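PDB 4HBK: aldo-keto reductase family 1, member B4 (Aldose reductase), which probably reduces aldehydes, such as the open-chain form of glucose, to alcohols with NADPH. Local coordinates for residues Q232-L244 / L277-P290. Residues are numbered along the deposited sequence; the frame is centred on the assembly and turned at random.
Sequences QSVGLTVTAYAPL and LLRYLLQRKLIVVP
T239 and I287 face each other across a parallel bridge, their side chains crossing at a slant, in the seventh and eighth strands of the (β/α)8 TIM barrel of the aldo/keto reductases. V238 O accepts a bond from I287 N (3.0 Å), and A240 N gives one to I287 O (2.9 Å, nearly straight at 174°); I287 thus makes both bonds, one from its N and one to its O, and the next, from V289 N to A240 O (3.5 Å), is weak. T239 and I287 lie on one face of the sheet, A240 and V288 on the other, towards helix 273-283. The small methyl of A240 suits that face, because it leaves room for L281 CD1 from the helix.

T239 can be followed outward from CB, which sits beside I287 CB. Its OG1, anti to the carbonyl carbon (chi1 -66°), passes I287 CB at 3.4 Å and is satisfied by N213 ND2, whereas CG2, anti to the backbone N, meets V289 CG2 at 3.8 Å. A threonine thus serves a polar and an apolar neighbour from one branched carbon.

Beyond the strand, P243 wedges between helix and barrel: its CB packs on L278 CD2 and L281 CD1, while CG lies against P290. The rigid ring fills this buried corner without adding a side-chain polar group. L244 CD2 continues the apolar seam onto L277 CB and L278 CG.

At the other end of the strand, V238 and L286 run alongside each other, pointing the same way. Q232, extended beyond CG, reaches the turn after helix 273-283, where its NE2 makes a weak bond to R284 O (3.3 Å) and a water links Q232 OE1 to that same carbonyl oxygen.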
loop_
_atom_site.group_PDB
_atom_site.type_symbol
_atom_site.label_atom_id
_atom_site.label_comp_id
_atom_site.label_asym_id
_atom_site.label_seq_id
_atom_site.Cartn_x
_atom_site.Cartn_y
_atom_site.Cartn_z
ATOM N N GLN A 232 -9.440 1.937 11.740
ATOM C CA GLN A 232 -10.492 2.904 11.429
ATOM C C GLN A 232 -11.024 3.560 12.708
ATOM O O GLN A 232 -11.334 4.744 12.709
ATOM C CB GLN A 232 -11.613 2.251 10.605
ATOM C CG GLN A 232 -11.128 1.778 9.227
ATOM C CD GLN A 232 -12.159 0.975 8.441
ATOM O OE1 GLN A 232 -13.089 0.388 9.008
ATOM N NE2 GLN A 232 -11.992 0.947 7.116
ATOM N N SER A 233 -11.100 2.798 13.800
ATOM C CA SER A 233 -11.590 3.348 15.062
ATOM C C SER A 233 -10.716 4.503 15.560
ATOM O O SER A 233 -11.221 5.432 16.168
ATOM C CB SER A 233 -11.741 2.258 16.136
ATOM O OG SER A 233 -10.513 1.970 16.782
ATOM N N VAL A 234 -9.412 4.456 15.293
ATOM C CA VAL A 234 -8.538 5.562 15.690
ATOM C C VAL A 234 -8.305 6.558 14.555
ATOM O O VAL A 234 -7.428 7.410 14.635
ATOM C CB VAL A 234 -7.196 5.080 16.273
ATOM C CG1 VAL A 234 -7.434 4.349 17.582
ATOM C CG2 VAL A 234 -6.465 4.187 15.276
ATOM N N GLY A 235 -9.107 6.452 13.497
ATOM C CA GLY A 235 -9.127 7.482 12.474
ATOM C C GLY A 235 -8.165 7.305 11.311
ATOM O O GLY A 235 -8.081 8.179 10.441
ATOM N N LEU A 236 -7.437 6.191 11.276
ATOM C CA LEU A 236 -6.587 5.914 10.119
ATOM C C LEU A 236 -7.462 5.483 8.956
ATOM O O LEU A 236 -8.519 4.895 9.166
ATOM C CB LEU A 236 -5.627 4.772 10.407
ATOM C CG LEU A 236 -4.672 4.887 11.586
ATOM C CD1 LEU A 236 -3.375 4.176 11.240
ATOM C CD2 LEU A 236 -4.426 6.346 11.932
ATOM N N THR A 237 -7.017 5.746 7.731
ATOM C CA THR A 237 -7.605 5.074 6.580
ATOM C C THR A 237 -6.775 3.824 6.347
ATOM O O THR A 237 -5.619 3.745 6.786
ATOM C CB THR A 237 -7.560 5.922 5.324
ATOM O OG1 THR A 237 -6.193 6.127 4.941
ATOM C CG2 THR A 237 -8.272 7.268 5.548
ATOM N N VAL A 238 -7.353 2.853 5.654
ATOM C CA VAL A 238 -6.703 1.567 5.501
ATOM C C VAL A 238 -6.673 1.154 4.050
ATOM O O VAL A 238 -7.685 1.202 3.363
ATOM C CB VAL A 238 -7.416 0.480 6.317
ATOM C CG1 VAL A 238 -6.678 -0.845 6.188
ATOM C CG2 VAL A 238 -7.508 0.898 7.789
ATOM N N THR A 239 -5.502 0.735 3.592
ATOM C CA THR A 239 -5.328 0.323 2.215
ATOM C C THR A 239 -5.094 -1.168 2.183
ATOM O O THR A 239 -4.313 -1.707 2.975
ATOM C CB THR A 239 -4.128 1.039 1.575
ATOM O OG1 THR A 239 -4.411 2.443 1.476
ATOM C CG2 THR A 239 -3.825 0.471 0.179
ATOM N N ALA A 240 -5.781 -1.837 1.265
ATOM C CA ALA A 240 -5.627 -3.269 1.118
ATOM C C ALA A 240 -4.592 -3.525 0.056
ATOM O O ALA A 240 -4.777 -3.145 -1.091
ATOM C CB ALA A 240 -6.938 -3.898 0.713
ATOM N N TYR A 241 -3.493 -4.164 0.423
ATOM C CA TYR A 241 -2.612 -4.636 -0.614
ATOM C C TYR A 241 -2.885 -6.110 -0.914
ATOM O O TYR A 241 -3.530 -6.808 -0.123
ATOM C CB TYR A 241 -1.141 -4.306 -0.333
ATOM C CG TYR A 241 -0.383 -5.163 0.657
ATOM C CD1 TYR A 241 -0.012 -6.471 0.356
ATOM C CD2 TYR A 241 0.054 -4.621 1.861
ATOM C CE1 TYR A 241 0.730 -7.243 1.269
ATOM C CE2 TYR A 241 0.791 -5.368 2.769
ATOM C CZ TYR A 241 1.126 -6.671 2.476
ATOM O OH TYR A 241 1.859 -7.378 3.399
ATOM N N ALA A 242 -2.421 -6.561 -2.075
ATOM C CA ALA A 242 -2.767 -7.892 -2.572
ATOM C C ALA A 242 -4.271 -8.127 -2.456
ATOM O O ALA A 242 -4.696 -9.149 -1.912
ATOM C CB ALA A 242 -2.002 -8.961 -1.805
ATOM N N PRO A 243 -5.080 -7.180 -2.977
ATOM C CA PRO A 243 -6.541 -7.196 -2.840
ATOM C C PRO A 243 -7.201 -8.361 -3.587
ATOM O O PRO A 243 -8.316 -8.766 -3.252
ATOM C CB PRO A 243 -6.958 -5.856 -3.450
ATOM C CG PRO A 243 -5.888 -5.532 -4.418
ATOM C CD PRO A 243 -4.621 -6.061 -3.820
ATOM N N LEU A 244 -6.512 -8.894 -4.586
ATOM C CA LEU A 244 -6.987 -10.072 -5.306
ATOM C C LEU A 244 -6.356 -11.364 -4.766
ATOM O O LEU A 244 -6.541 -12.429 -5.333
ATOM C CB LEU A 244 -6.685 -9.928 -6.803
ATOM C CG LEU A 244 -7.288 -8.694 -7.466
ATOM C CD1 LEU A 244 -6.952 -8.650 -8.949
ATOM C CD2 LEU A 244 -8.802 -8.648 -7.251
ATOM N N LEU A 277 -14.249 -8.971 -6.071
ATOM C CA LEU A 277 -13.273 -8.993 -4.976
ATOM C C LEU A 277 -12.854 -7.582 -4.527
ATOM O O LEU A 277 -12.687 -7.313 -3.333
ATOM C CB LEU A 277 -12.037 -9.822 -5.367
ATOM C CG LEU A 277 -12.283 -11.335 -5.538
ATOM C CD1 LEU A 277 -11.085 -12.066 -6.132
ATOM C CD2 LEU A 277 -12.661 -11.956 -4.191
ATOM N N LEU A 278 -12.675 -6.687 -5.489
ATOM C CA LEU A 278 -12.334 -5.302 -5.188
ATOM C C LEU A 278 -13.515 -4.527 -4.595
ATOM O O LEU A 278 -13.337 -3.747 -3.663
ATOM C CB LEU A 278 -11.818 -4.596 -6.443
ATOM C CG LEU A 278 -10.488 -5.137 -6.975
ATOM C CD1 LEU A 278 -10.155 -4.524 -8.304
ATOM C CD2 LEU A 278 -9.390 -4.836 -5.985
ATOM N N ARG A 279 -14.714 -4.733 -5.134
ATOM C CA ARG A 279 -15.892 -4.042 -4.621
ATOM C C ARG A 279 -16.123 -4.433 -3.170
ATOM O O ARG A 279 -16.554 -3.615 -2.357
ATOM C CB ARG A 279 -17.132 -4.382 -5.438
ATOM C CG ARG A 279 -18.361 -3.583 -5.038
ATOM C CD ARG A 279 -18.278 -2.163 -5.574
ATOM N NE ARG A 279 -19.165 -1.286 -4.820
ATOM C CZ ARG A 279 -19.256 0.026 -4.996
ATOM N NH1 ARG A 279 -18.508 0.634 -5.914
ATOM N NH2 ARG A 279 -20.103 0.728 -4.250
ATOM N N TYR A 280 -15.826 -5.692 -2.860
ATOM C CA TYR A 280 -15.959 -6.205 -1.513
ATOM C C TYR A 280 -15.124 -5.355 -0.550
ATOM O O TYR A 280 -15.590 -4.953 0.519
ATOM C CB TYR A 280 -15.510 -7.674 -1.467
ATOM C CG TYR A 280 -15.041 -8.123 -0.099
ATOM C CD1 TYR A 280 -15.951 -8.371 0.917
ATOM C CD2 TYR A 280 -13.693 -8.295 0.174
ATOM C CE1 TYR A 280 -15.533 -8.779 2.169
ATOM C CE2 TYR A 280 -13.258 -8.699 1.425
ATOM C CZ TYR A 280 -14.185 -8.932 2.423
ATOM O OH TYR A 280 -13.784 -9.333 3.680
ATOM N N LEU A 281 -13.884 -5.080 -0.941
ATOM C CA LEU A 281 -12.982 -4.303 -0.110
ATOM C C LEU A 281 -13.409 -2.847 -0.089
ATOM O O LEU A 281 -13.372 -2.198 0.964
ATOM C CB LEU A 281 -11.541 -4.430 -0.609
ATOM C CG LEU A 281 -10.952 -5.839 -0.552
ATOM C CD1 LEU A 281 -9.640 -5.880 -1.308
ATOM C CD2 LEU A 281 -10.749 -6.285 0.894
ATOM N N LEU A 282 -13.820 -2.327 -1.243
ATOM C CA LEU A 282 -14.275 -0.937 -1.291
ATOM C C LEU A 282 -15.464 -0.683 -0.343
ATOM O O LEU A 282 -15.534 0.352 0.331
ATOM C CB LEU A 282 -14.604 -0.517 -2.724
ATOM C CG LEU A 282 -13.407 -0.404 -3.677
ATOM C CD1 LEU A 282 -13.876 -0.255 -5.122
ATOM C CD2 LEU A 282 -12.533 0.769 -3.283
ATOM N N GLN A 283 -16.385 -1.639 -0.271
ATOM C CA GLN A 283 -17.559 -1.479 0.588
ATOM C C GLN A 283 -17.233 -1.624 2.083
ATOM O O GLN A 283 -18.043 -1.258 2.938
ATOM C CB GLN A 283 -18.707 -2.390 0.135
ATOM C CG GLN A 283 -19.234 -1.979 -1.258
ATOM C CD GLN A 283 -20.489 -2.714 -1.695
ATOM O OE1 GLN A 283 -20.781 -2.790 -2.881
ATOM N NE2 GLN A 283 -21.235 -3.248 -0.741
ATOM N N ARG A 284 -16.038 -2.127 2.392
ATOM C CA ARG A 284 -15.537 -2.075 3.766
ATOM C C ARG A 284 -14.769 -0.772 4.056
ATOM O O ARG A 284 -14.080 -0.651 5.071
ATOM C CB ARG A 284 -14.677 -3.304 4.089
ATOM C CG ARG A 284 -15.458 -4.620 4.137
ATOM C CD ARG A 284 -14.533 -5.815 4.404
ATOM N NE ARG A 284 -13.672 -5.604 5.571
ATOM C CZ ARG A 284 -12.520 -6.239 5.779
ATOM N NH1 ARG A 284 -12.084 -7.134 4.896
ATOM N NH2 ARG A 284 -11.797 -5.973 6.870
ATOM N N LYS A 285 -14.900 0.200 3.157
ATOM C CA LYS A 285 -14.299 1.527 3.317
ATOM C C LYS A 285 -12.778 1.498 3.215
ATOM O O LYS A 285 -12.086 2.246 3.906
ATOM C CB LYS A 285 -14.756 2.178 4.628
ATOM C CG LYS A 285 -16.269 2.141 4.802
ATOM C CD LYS A 285 -16.829 3.454 5.313
ATOM C CE LYS A 285 -16.907 3.493 6.838
ATOM N NZ LYS A 285 -17.834 4.578 7.333
ATOM N N LEU A 286 -12.275 0.631 2.335
ATOM C CA LEU A 286 -10.835 0.471 2.117
ATOM C C LEU A 286 -10.415 1.134 0.813
ATOM O O LEU A 286 -11.225 1.283 -0.104
ATOM C CB LEU A 286 -10.473 -1.017 2.052
ATOM C CG LEU A 286 -10.919 -1.816 3.280
ATOM C CD1 LEU A 286 -10.766 -3.311 3.067
ATOM C CD2 LEU A 286 -10.136 -1.375 4.523
ATOM N N ILE A 287 -9.155 1.548 0.751
ATOM C CA ILE A 287 -8.510 1.890 -0.509
ATOM C C ILE A 287 -7.998 0.576 -1.073
ATOM O O ILE A 287 -7.703 -0.337 -0.311
ATOM C CB ILE A 287 -7.314 2.831 -0.279
ATOM C CG1 ILE A 287 -7.790 4.186 0.282
ATOM C CG2 ILE A 287 -6.532 3.025 -1.555
ATOM C CD1 ILE A 287 -7.525 4.362 1.766
ATOM N N VAL A 288 -7.912 0.443 -2.392
ATOM C CA VAL A 288 -7.320 -0.766 -2.957
ATOM C C VAL A 288 -6.230 -0.424 -3.963
ATOM O O VAL A 288 -6.374 0.524 -4.743
ATOM C CB VAL A 288 -8.388 -1.702 -3.602
ATOM C CG1 VAL A 288 -9.420 -2.134 -2.553
ATOM C CG2 VAL A 288 -9.061 -1.021 -4.796
ATOM N N VAL A 289 -5.151 -1.201 -3.954
ATOM C CA VAL A 289 -4.040 -0.978 -4.871
ATOM C C VAL A 289 -3.654 -2.287 -5.577
ATOM O O VAL A 289 -2.554 -2.806 -5.391
ATOM C CB VAL A 289 -2.816 -0.325 -4.148
ATOM C CG1 VAL A 289 -3.163 1.097 -3.684
ATOM C CG2 VAL A 289 -2.382 -1.158 -2.954
ATOM N N PRO A 290 -4.567 -2.817 -6.415
ATOM C CA PRO A 290 -4.297 -4.058 -7.149
ATOM C C PRO A 290 -3.092 -3.888 -8.070
ATOM O O PRO A 290 -3.035 -2.911 -8.820
ATOM C CB PRO A 290 -5.570 -4.257 -7.980
ATOM C CG PRO A 290 -6.136 -2.894 -8.134
ATOM C CD PRO A 290 -5.851 -2.217 -6.812
HETATM O O HOH W 1 -10.134 3.174 5.578
HETATM O O HOH W 2 -14.349 -1.621 7.530
HETATM O O HOH W 3 -0.857 -4.550 -3.983
HETATM O O HOH W 4 -10.876 -9.248 -2.004
#